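Local coordinates for clostripain-related protein (Bacteroides thetaiotaomicron, PDB 5L20) that is probably a cysteine peptidase of the clostripain (C11) family, represented here by an N-terminal piece of the full-length protein, at residues T11-L16 with Y105-G110; I47-C52 with F61-E66; T56-F61 with T79-T84. All coordinates share one frame; numbering follows the deposited sequence.

Contact 1. Residues T11-L16 with Y105-G110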
loop_
_atom_site.group_PDB
_atom_site.type_symbol
_atom_site.label_atom_id
_atom_site.label_comp_id
_atom_site.label_asym_id
_atom_site.label_seq_id
_atom_site.Cartn_x
_atom_site.Cartn_y
_atom_site.Cartn_z
ATOM N N THR A 11 11.651 2.501 0.533
ATOM C CA THR A 11 10.386 1.824 0.327
ATOM C C THR A 11 9.290 2.864 0.293
ATOM O O THR A 11 9.167 3.672 1.244
ATOM C CB THR A 11 10.075 0.873 1.487
ATOM O OG1 THR A 11 11.106 -0.108 1.601
ATOM C CG2 THR A 11 8.750 0.202 1.289
ATOM N N VAL A 12 8.511 2.862 -0.785
ATOM C CA VAL A 12 7.300 3.669 -0.857
ATOM C C VAL A 12 6.141 2.741 -0.510
ATOM O O VAL A 12 5.881 1.760 -1.227
ATOM C CB VAL A 12 7.089 4.288 -2.268
ATOM C CG1 VAL A 12 5.783 5.049 -2.344
ATOM C CG2 VAL A 12 8.267 5.209 -2.636
ATOM N N PHE A 13 5.476 3.022 0.608
ATOM C CA PHE A 13 4.367 2.204 1.072
ATOM C C PHE A 13 3.045 2.883 0.762
ATOM O O PHE A 13 2.725 3.911 1.359
ATOM C CB PHE A 13 4.512 1.942 2.568
ATOM C CG PHE A 13 3.369 1.165 3.166
ATOM C CD1 PHE A 13 2.838 0.051 2.512
ATOM C CD2 PHE A 13 2.852 1.532 4.409
ATOM C CE1 PHE A 13 1.789 -0.654 3.091
ATOM C CE2 PHE A 13 1.828 0.822 4.980
ATOM C CZ PHE A 13 1.289 -0.263 4.330
ATOM N N MET A 14 2.271 2.291 -0.144
ATOM C CA MET A 14 0.946 2.767 -0.475
ATOM C C MET A 14 -0.046 2.009 0.400
ATOM O O MET A 14 -0.163 0.764 0.288
ATOM C CB MET A 14 0.639 2.562 -1.956
ATOM C CG MET A 14 -0.714 3.162 -2.328
ATOM S SD MET A 14 -0.977 3.121 -4.114
ATOM C CE MET A 14 -0.822 4.877 -4.412
ATOM N N TYR A 15 -0.775 2.754 1.212
ATOM C CA TYR A 15 -1.640 2.217 2.257
ATOM C C TYR A 15 -3.085 2.600 1.954
ATOM O O TYR A 15 -3.432 3.798 1.946
ATOM C CB TYR A 15 -1.189 2.790 3.614
ATOM C CG TYR A 15 -2.032 2.402 4.806
ATOM C CD1 TYR A 15 -2.192 1.068 5.132
ATOM C CD2 TYR A 15 -2.662 3.353 5.604
ATOM C CE1 TYR A 15 -2.940 0.682 6.232
ATOM C CE2 TYR A 15 -3.407 2.975 6.737
ATOM C CZ TYR A 15 -3.538 1.647 7.032
ATOM O OH TYR A 15 -4.300 1.237 8.087
ATOM N N LEU A 16 -3.897 1.577 1.648
ATOM C CA LEU A 16 -5.247 1.768 1.138
ATOM C C LEU A 16 -6.228 0.987 2.020
ATOM O O LEU A 16 -6.771 -0.064 1.615
ATOM C CB LEU A 16 -5.347 1.342 -0.344
ATOM C CG LEU A 16 -4.380 2.080 -1.277
ATOM C CD1 LEU A 16 -4.307 1.338 -2.620
ATOM C CD2 LEU A 16 -4.839 3.514 -1.457
ATOM N N TYR A 105 11.728 5.143 4.411
ATOM C CA TYR A 105 10.332 4.771 4.151
ATOM C C TYR A 105 9.481 5.984 3.945
ATOM O O TYR A 105 9.712 7.001 4.587
ATOM C CB TYR A 105 9.739 3.975 5.344
ATOM C CG TYR A 105 10.435 2.644 5.518
ATOM C CD1 TYR A 105 11.641 2.549 6.199
ATOM C CD2 TYR A 105 9.889 1.496 4.953
ATOM C CE1 TYR A 105 12.317 1.332 6.311
ATOM C CE2 TYR A 105 10.566 0.266 5.064
ATOM C CZ TYR A 105 11.763 0.222 5.734
ATOM O OH TYR A 105 12.416 -1.004 5.820
ATOM N N SER A 106 8.519 5.880 3.039
ATOM C CA SER A 106 7.502 6.900 2.887
ATOM C C SER A 106 6.127 6.257 2.828
ATOM O O SER A 106 6.029 5.046 2.589
ATOM C CB SER A 106 7.733 7.729 1.626
ATOM O OG SER A 106 7.553 6.932 0.466
ATOM N N MET A 107 5.076 7.051 3.021
ATOM C CA MET A 107 3.739 6.495 3.097
ATOM C C MET A 107 2.796 7.311 2.262
ATOM O O MET A 107 2.804 8.544 2.338
ATOM C CB MET A 107 3.305 6.451 4.567
ATOM C CG MET A 107 2.225 5.477 4.882
ATOM S SD MET A 107 2.078 5.323 6.691
ATOM C CE MET A 107 0.635 4.274 6.673
ATOM N N VAL A 108 1.994 6.631 1.454
ATOM C CA VAL A 108 0.932 7.232 0.655
ATOM C C VAL A 108 -0.370 6.644 1.155
ATOM O O VAL A 108 -0.508 5.403 1.105
ATOM C CB VAL A 108 1.096 6.895 -0.838
ATOM C CG1 VAL A 108 -0.054 7.480 -1.626
ATOM C CG2 VAL A 108 2.437 7.405 -1.391
ATOM N N ILE A 109 -1.277 7.467 1.651
ATOM C CA ILE A 109 -2.496 7.009 2.294
ATOM C C ILE A 109 -3.692 7.459 1.482
ATOM O O ILE A 109 -3.914 8.664 1.324
ATOM C CB ILE A 109 -2.609 7.526 3.724
ATOM C CG1 ILE A 109 -1.342 7.120 4.513
ATOM C CG2 ILE A 109 -3.906 7.022 4.335
ATOM C CD1 ILE A 109 -1.407 7.555 5.965
ATOM N N GLY A 110 -4.459 6.489 0.991
ATOM C CA GLY A 110 -5.658 6.798 0.204
ATOM C C GLY A 110 -6.886 6.369 0.975
ATOM O O GLY A 110 -6.907 5.250 1.493
#
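M107 runs alongside F13 and Y15 where strands 11-16 and 105-109 pair in parallel. Its CB stands near the backbone O of F13. M107 CG, turned anti to the backbone N (chi1 -158°), comes to 4.0 Å from CD2 of the F13 ring, and the chain beyond it stays extended. M107 CE thus arrives between two rings, 3.6 Å from CD2 of Y15, which it approaches obliquely, and 4.0 Å from CE2 of F13. I109 CG2 adds a methyl beside the same Y15 ring.

The backbones are laced by five N-H...O bonds, the shortest from Y15 N to V108 O at 2.7 Å. On the other face M14 CE lies 3.9 Å from V108 CG1. At the start of the pairing T11 and Y105 lie side by side, T11 CB 3.5 Å from Y105 CD2; T11 OG1 bonds to T102 and S100, and Y105 OH to the backbone of the same two residues. A valine in place of T11 would probably leave the hydroxyls of T102 and S100 without this partner.

Strand 10-16, helix 23-37 and the parallel neighbour 45-52 form a beta-alpha-beta crossover; strand 104-109, reached through helix 86-99, adds a parallel outermost strand on the other edge of 10-16. F13 and Y15 pack against helix 86-99, and L16 meets helix 23-37.

Contact 2. Residues I47-C52 with F61-E66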
loop_
_atom_site.group_PDB
_atom_site.type_symbol
_atom_site.label_atom_id
_atom_site.label_comp_id
_atom_site.label_asym_id
_atom_site.label_seq_id
_atom_site.Cartn_x
_atom_site.Cartn_y
_atom_site.Cartn_z
ATOM N N ILE A 47 8.238 -0.590 -4.145
ATOM C CA ILE A 47 6.884 -0.120 -3.909
ATOM C C ILE A 47 6.102 -1.272 -3.295
ATOM O O ILE A 47 6.002 -2.347 -3.910
ATOM C CB ILE A 47 6.183 0.347 -5.197
ATOM C CG1 ILE A 47 6.902 1.582 -5.761
ATOM C CG2 ILE A 47 4.726 0.664 -4.887
ATOM C CD1 ILE A 47 6.379 2.065 -7.068
ATOM N N ILE A 48 5.573 -1.053 -2.099
ATOM C CA ILE A 48 4.810 -2.050 -1.353
ATOM C C ILE A 48 3.412 -1.490 -1.136
ATOM O O ILE A 48 3.279 -0.321 -0.754
ATOM C CB ILE A 48 5.450 -2.350 0.020
ATOM C CG1 ILE A 48 6.916 -2.778 -0.111
ATOM C CG2 ILE A 48 4.564 -3.329 0.811
ATOM C CD1 ILE A 48 7.087 -4.088 -0.900
ATOM N N ILE A 49 2.377 -2.285 -1.397
ATOM C CA ILE A 49 1.011 -1.835 -1.282
ATOM C C ILE A 49 0.222 -2.715 -0.330
ATOM O O ILE A 49 0.287 -3.944 -0.434
ATOM C CB ILE A 49 0.314 -1.808 -2.653
ATOM C CG1 ILE A 49 1.180 -0.987 -3.626
ATOM C CG2 ILE A 49 -1.109 -1.298 -2.514
ATOM C CD1 ILE A 49 0.551 -0.716 -4.971
ATOM N N PHE A 50 -0.460 -2.092 0.627
ATOM C CA PHE A 50 -1.470 -2.742 1.461
ATOM C C PHE A 50 -2.808 -2.266 0.972
ATOM O O PHE A 50 -3.078 -1.062 0.981
ATOM C CB PHE A 50 -1.302 -2.393 2.941
ATOM C CG PHE A 50 -2.413 -2.880 3.832
ATOM C CD1 PHE A 50 -3.566 -2.118 4.034
ATOM C CD2 PHE A 50 -2.280 -4.107 4.502
ATOM C CE1 PHE A 50 -4.570 -2.566 4.922
ATOM C CE2 PHE A 50 -3.267 -4.555 5.376
ATOM C CZ PHE A 50 -4.411 -3.793 5.590
ATOM N N MET A 51 -3.679 -3.181 0.550
ATOM C CA MET A 51 -5.007 -2.765 0.146
ATOM C C MET A 51 -6.089 -3.684 0.695
ATOM O O MET A 51 -6.012 -4.910 0.521
ATOM C CB MET A 51 -5.133 -2.683 -1.377
ATOM C CG MET A 51 -6.517 -2.251 -1.770
ATOM S SD MET A 51 -6.651 -1.962 -3.532
ATOM C CE MET A 51 -8.414 -1.775 -3.667
ATOM N N CYS A 52 -7.070 -3.094 1.363
ATOM C CA CYS A 52 -8.293 -3.804 1.762
ATOM C C CYS A 52 -9.136 -4.045 0.523
ATOM O O CYS A 52 -9.524 -3.101 -0.157
ATOM C CB CYS A 52 -9.090 -3.008 2.793
ATOM S SG CYS A 52 -8.368 -2.988 4.443
ATOM N N PHE A 61 1.290 -6.503 -1.190
ATOM C CA PHE A 61 2.032 -6.963 -2.364
ATOM C C PHE A 61 3.054 -5.940 -2.835
ATOM O O PHE A 61 3.002 -4.753 -2.447
ATOM C CB PHE A 61 1.072 -7.330 -3.528
ATOM C CG PHE A 61 0.240 -6.180 -4.050
ATOM C CD1 PHE A 61 -0.973 -5.864 -3.454
ATOM C CD2 PHE A 61 0.639 -5.475 -5.167
ATOM C CE1 PHE A 61 -1.767 -4.833 -3.955
ATOM C CE2 PHE A 61 -0.149 -4.419 -5.671
ATOM C CZ PHE A 61 -1.332 -4.118 -5.074
ATOM N N GLU A 62 3.987 -6.399 -3.653
ATOM C CA GLU A 62 5.022 -5.538 -4.193
ATOM C C GLU A 62 4.771 -5.289 -5.675
ATOM O O GLU A 62 4.326 -6.191 -6.390
ATOM C CB GLU A 62 6.408 -6.155 -3.979
ATOM C CG GLU A 62 7.537 -5.345 -4.594
ATOM C CD GLU A 62 8.908 -5.881 -4.242
ATOM O OE1 GLU A 62 8.975 -6.903 -3.526
ATOM O OE2 GLU A 62 9.930 -5.272 -4.649
ATOM N N LEU A 63 4.992 -4.047 -6.123
ATOM C CA LEU A 63 5.033 -3.749 -7.557
ATOM C C LEU A 63 6.466 -3.781 -7.968
ATOM O O LEU A 63 7.277 -3.013 -7.443
ATOM C CB LEU A 63 4.458 -2.369 -7.870
ATOM C CG LEU A 63 2.972 -2.149 -7.729
ATOM C CD1 LEU A 63 2.694 -0.748 -8.274
ATOM C CD2 LEU A 63 2.182 -3.208 -8.477
ATOM N N ALA A 64 6.804 -4.651 -8.904
ATOM C CA ALA A 64 8.182 -4.706 -9.341
ATOM C C ALA A 64 8.284 -4.764 -10.852
ATOM O O ALA A 64 7.301 -4.974 -11.554
ATOM C CB ALA A 64 8.884 -5.893 -8.717
ATOM N N TYR A 65 9.493 -4.535 -11.335
ATOM C CA TYR A 65 9.759 -4.571 -12.759
ATOM C C TYR A 65 10.516 -5.860 -13.056
ATOM O O TYR A 65 11.575 -6.102 -12.487
ATOM C CB TYR A 65 10.558 -3.343 -13.176
ATOM C CG TYR A 65 10.837 -3.232 -14.656
ATOM C CD1 TYR A 65 9.853 -2.801 -15.539
ATOM C CD2 TYR A 65 12.094 -3.542 -15.170
ATOM C CE1 TYR A 65 10.109 -2.689 -16.897
ATOM C CE2 TYR A 65 12.359 -3.434 -16.528
ATOM C CZ TYR A 65 11.362 -3.006 -17.383
ATOM O OH TYR A 65 11.619 -2.894 -18.730
ATOM N N GLU A 66 9.956 -6.699 -13.919
ATOM C CA GLU A 66 10.572 -7.986 -14.224
ATOM C C GLU A 66 10.302 -8.354 -15.673
ATOM O O GLU A 66 9.179 -8.185 -16.154
ATOM C CB GLU A 66 10.046 -9.078 -13.282
HETATM O O HOH W 1 9.311 -2.930 -5.880
#
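I49 and F61 face each other in a hydrogen-bonded pair of the antiparallel hairpin formed by strands 45-52 and 57-66. I49 N gives a bond of 2.8 Å to F61 O, and F61 N returns one of 2.9 Å to I49 O. Beside this ladder the F61 ring turns one face to the isoleucine: I49 CB sits 3.9 Å from the F61 ring centroid, a CH-pi contact offset toward the rim near CZ. The chi1 of F61, 62°, wedges CG between its own backbone N and carbonyl carbon and carries the ring across the strand to I49. L63 CD2 meets the ring at its edge, in plane, while the other methyl, L63 CD1, lies 3.9 Å from I49 CD1. On the same face I47 CB is 4.2 Å from L63 CB.

One residue along, on the opposite face of the sheet, I48 CD1 rests 3.8 Å from CB of E62. The E62 chain is extended and carries its carboxylate past the isoleucine to a water, which lies 2.7 Å from E62 OE2, accepts from I47 N and also reaches L63 O. A weak, long ion pair with R46 gives the same carboxylate a second partner.

Farther out, H72 of strand 69-79 stacks on the F61 ring, L63 also touches H72 and E34 of helix 23-37, and I48 bonds through its backbone to V12 and M14 of strand 10-16.

The backbone polar groups of I49 and F61 thus satisfy one another within the sheet. The side chains are mostly apolar on the I49/F61 face and mixed on the I48/E62 face, the partly exposed side of the hairpin, where the acid's charge is probably eased by the water, with R46 a distant, weak contributor at most.

Contact 3. Residues T56-F61 with T79-T84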
loop_
_atom_site.group_PDB
_atom_site.type_symbol
_atom_site.label_atom_id
_atom_site.label_comp_id
_atom_site.label_asym_id
_atom_site.label_seq_id
_atom_site.Cartn_x
_atom_site.Cartn_y
_atom_site.Cartn_z
ATOM N N THR A 56 -12.827 -6.481 5.678
ATOM C CA THR A 56 -12.200 -7.477 6.546
ATOM C C THR A 56 -11.122 -8.316 5.859
ATOM O O THR A 56 -10.552 -9.221 6.473
ATOM C CB THR A 56 -13.252 -8.454 7.100
ATOM O OG1 THR A 56 -13.918 -9.083 5.996
ATOM C CG2 THR A 56 -14.267 -7.706 7.940
ATOM N N LYS A 57 -10.808 -8.004 4.608
ATOM C CA LYS A 57 -9.815 -8.757 3.851
ATOM C C LYS A 57 -8.835 -7.793 3.206
ATOM O O LYS A 57 -9.248 -6.822 2.573
ATOM C CB LYS A 57 -10.466 -9.620 2.764
ATOM C CG LYS A 57 -11.273 -10.792 3.312
ATOM C CD LYS A 57 -11.872 -11.589 2.170
ATOM C CE LYS A 57 -10.789 -12.000 1.190
ATOM N NZ LYS A 57 -11.351 -12.623 -0.040
ATOM N N ALA A 58 -7.546 -8.071 3.346
ATOM C CA ALA A 58 -6.537 -7.223 2.725
ATOM C C ALA A 58 -5.400 -8.049 2.191
ATOM O O ALA A 58 -5.189 -9.207 2.601
ATOM C CB ALA A 58 -5.993 -6.191 3.723
ATOM N N THR A 59 -4.654 -7.443 1.282
ATOM C CA THR A 59 -3.467 -8.061 0.732
ATOM C C THR A 59 -2.290 -7.091 0.815
ATOM O O THR A 59 -2.480 -5.871 0.692
ATOM C CB THR A 59 -3.713 -8.516 -0.733
ATOM O OG1 THR A 59 -2.549 -9.129 -1.279
ATOM C CG2 THR A 59 -4.107 -7.356 -1.604
ATOM N N LEU A 60 -1.092 -7.630 1.045
ATOM C CA LEU A 60 0.148 -6.878 0.950
ATOM C C LEU A 60 0.911 -7.382 -0.270
ATOM O O LEU A 60 1.158 -8.592 -0.396
ATOM C CB LEU A 60 0.996 -7.049 2.207
ATOM C CG LEU A 60 2.220 -6.141 2.298
ATOM C CD1 LEU A 60 1.768 -4.747 2.731
ATOM C CD2 LEU A 60 3.220 -6.672 3.299
ATOM N N PHE A 61 1.290 -6.503 -1.190
ATOM C CA PHE A 61 2.032 -6.963 -2.364
ATOM C C PHE A 61 3.054 -5.940 -2.835
ATOM O O PHE A 61 3.002 -4.753 -2.447
ATOM C CB PHE A 61 1.072 -7.330 -3.528
ATOM C CG PHE A 61 0.240 -6.180 -4.050
ATOM C CD1 PHE A 61 -0.973 -5.864 -3.454
ATOM C CD2 PHE A 61 0.639 -5.475 -5.167
ATOM C CE1 PHE A 61 -1.767 -4.833 -3.955
ATOM C CE2 PHE A 61 -0.149 -4.419 -5.671
ATOM C CZ PHE A 61 -1.332 -4.118 -5.074
ATOM N N THR A 79 -6.669 -11.481 7.301
ATOM C CA THR A 79 -8.066 -11.654 7.670
ATOM C C THR A 79 -8.343 -10.826 8.919
ATOM O O THR A 79 -7.572 -10.884 9.874
ATOM C CB THR A 79 -8.391 -13.143 7.903
ATOM O OG1 THR A 79 -8.303 -13.837 6.652
ATOM C CG2 THR A 79 -9.789 -13.306 8.466
ATOM N N ASP A 80 -9.409 -10.030 8.883
ATOM C CA ASP A 80 -9.745 -9.110 9.975
ATOM C C ASP A 80 -8.571 -8.246 10.458
ATOM O O ASP A 80 -8.373 -8.116 11.665
ATOM C CB ASP A 80 -10.298 -9.886 11.183
ATOM C CG ASP A 80 -11.533 -10.717 10.839
ATOM O OD1 ASP A 80 -12.407 -10.204 10.117
ATOM O OD2 ASP A 80 -11.621 -11.883 11.291
ATOM N N PRO A 81 -7.802 -7.647 9.534
ATOM C CA PRO A 81 -6.728 -6.769 10.037
ATOM C C PRO A 81 -7.296 -5.587 10.812
ATOM O O PRO A 81 -8.333 -5.060 10.429
ATOM C CB PRO A 81 -6.029 -6.298 8.766
ATOM C CG PRO A 81 -7.075 -6.351 7.722
ATOM C CD PRO A 81 -7.966 -7.551 8.075
ATOM N N ALA A 82 -6.632 -5.179 11.886
ATOM C CA ALA A 82 -7.168 -4.158 12.771
ATOM C C ALA A 82 -6.608 -2.791 12.395
ATOM O O ALA A 82 -5.910 -2.128 13.180
ATOM C CB ALA A 82 -6.846 -4.503 14.221
ATOM N N TYR A 83 -6.907 -2.377 11.173
ATOM C CA TYR A 83 -6.230 -1.226 10.591
ATOM C C TYR A 83 -6.716 0.100 11.174
ATOM O O TYR A 83 -6.135 1.136 10.875
ATOM C CB TYR A 83 -6.376 -1.247 9.060
ATOM C CG TYR A 83 -7.801 -1.460 8.615
ATOM C CD1 TYR A 83 -8.703 -0.401 8.534
ATOM C CD2 TYR A 83 -8.236 -2.738 8.249
ATOM C CE1 TYR A 83 -10.014 -0.605 8.152
ATOM C CE2 TYR A 83 -9.554 -2.945 7.875
ATOM C CZ TYR A 83 -10.424 -1.873 7.825
ATOM O OH TYR A 83 -11.722 -2.063 7.441
ATOM N N THR A 84 -7.761 0.107 12.013
ATOM C CA THR A 84 -8.149 1.344 12.694
ATOM C C THR A 84 -7.514 1.473 14.077
ATOM O O THR A 84 -7.827 2.422 14.810
ATOM C CB THR A 84 -9.683 1.475 12.862
ATOM O OG1 THR A 84 -10.147 0.486 13.800
ATOM C CG2 THR A 84 -10.423 1.330 11.509
#
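T56 and P81 meet where the mixed sheet of this alpha/beta fold frays: T56 leads into strand 57-66, and P81 lies in the loop that leaves strand 69-79 for helix 86-99. The two strands are antiparallel neighbours, and K57 with T79 forms a non-hydrogen-bonded pair at this end. T56 gives up the largest area to the contact. Its backbone O accepts from D80 N at 2.8 Å, a somewhat bent bond (147° at the hydrogen). The side chains of T56 and D80 lie side by side, with D80 OD1 3.6 Å from T56 CB and close to CG2. The D80 CG is anti to its carbonyl carbon (chi1 -58°), which brings the carboxylate back toward the threonine although its CB points away.

P81 follows at once and packs on T56 and A58, with P81 CD 3.5 Å from T56 O. Beyond it, the loop turns through an inverse gamma turn centred on A82, and Y83 OH bonds to A55 O, tying the loop to the residues just before strand 57-66. On the inner side the proline ring ends at A58, with P81 CG 4.1 Å from A58 CB.

How the contacts relate
All three contacts lie on one mixed sheet. Contacts 1 and 2 are near the centre of the chain and are joined by the pairing of strands 10-16 and 45-52, whereas contact 3 is at the surface. Contact 2 is the more buried; contact 1 has exposed residues along the outermost strand 104-109. Contacts 2 and 3 share strand 57-66, one gripping its middle, the other its beginning. The ladder is parallel in contact 1 and antiparallel in contact 2, each with mainly apolar side chains, but contact 3 has a single backbone bond and a loop proline in place of a ladder. In sequence, contacts 2 and 3 fall within the loop closed by contact 1.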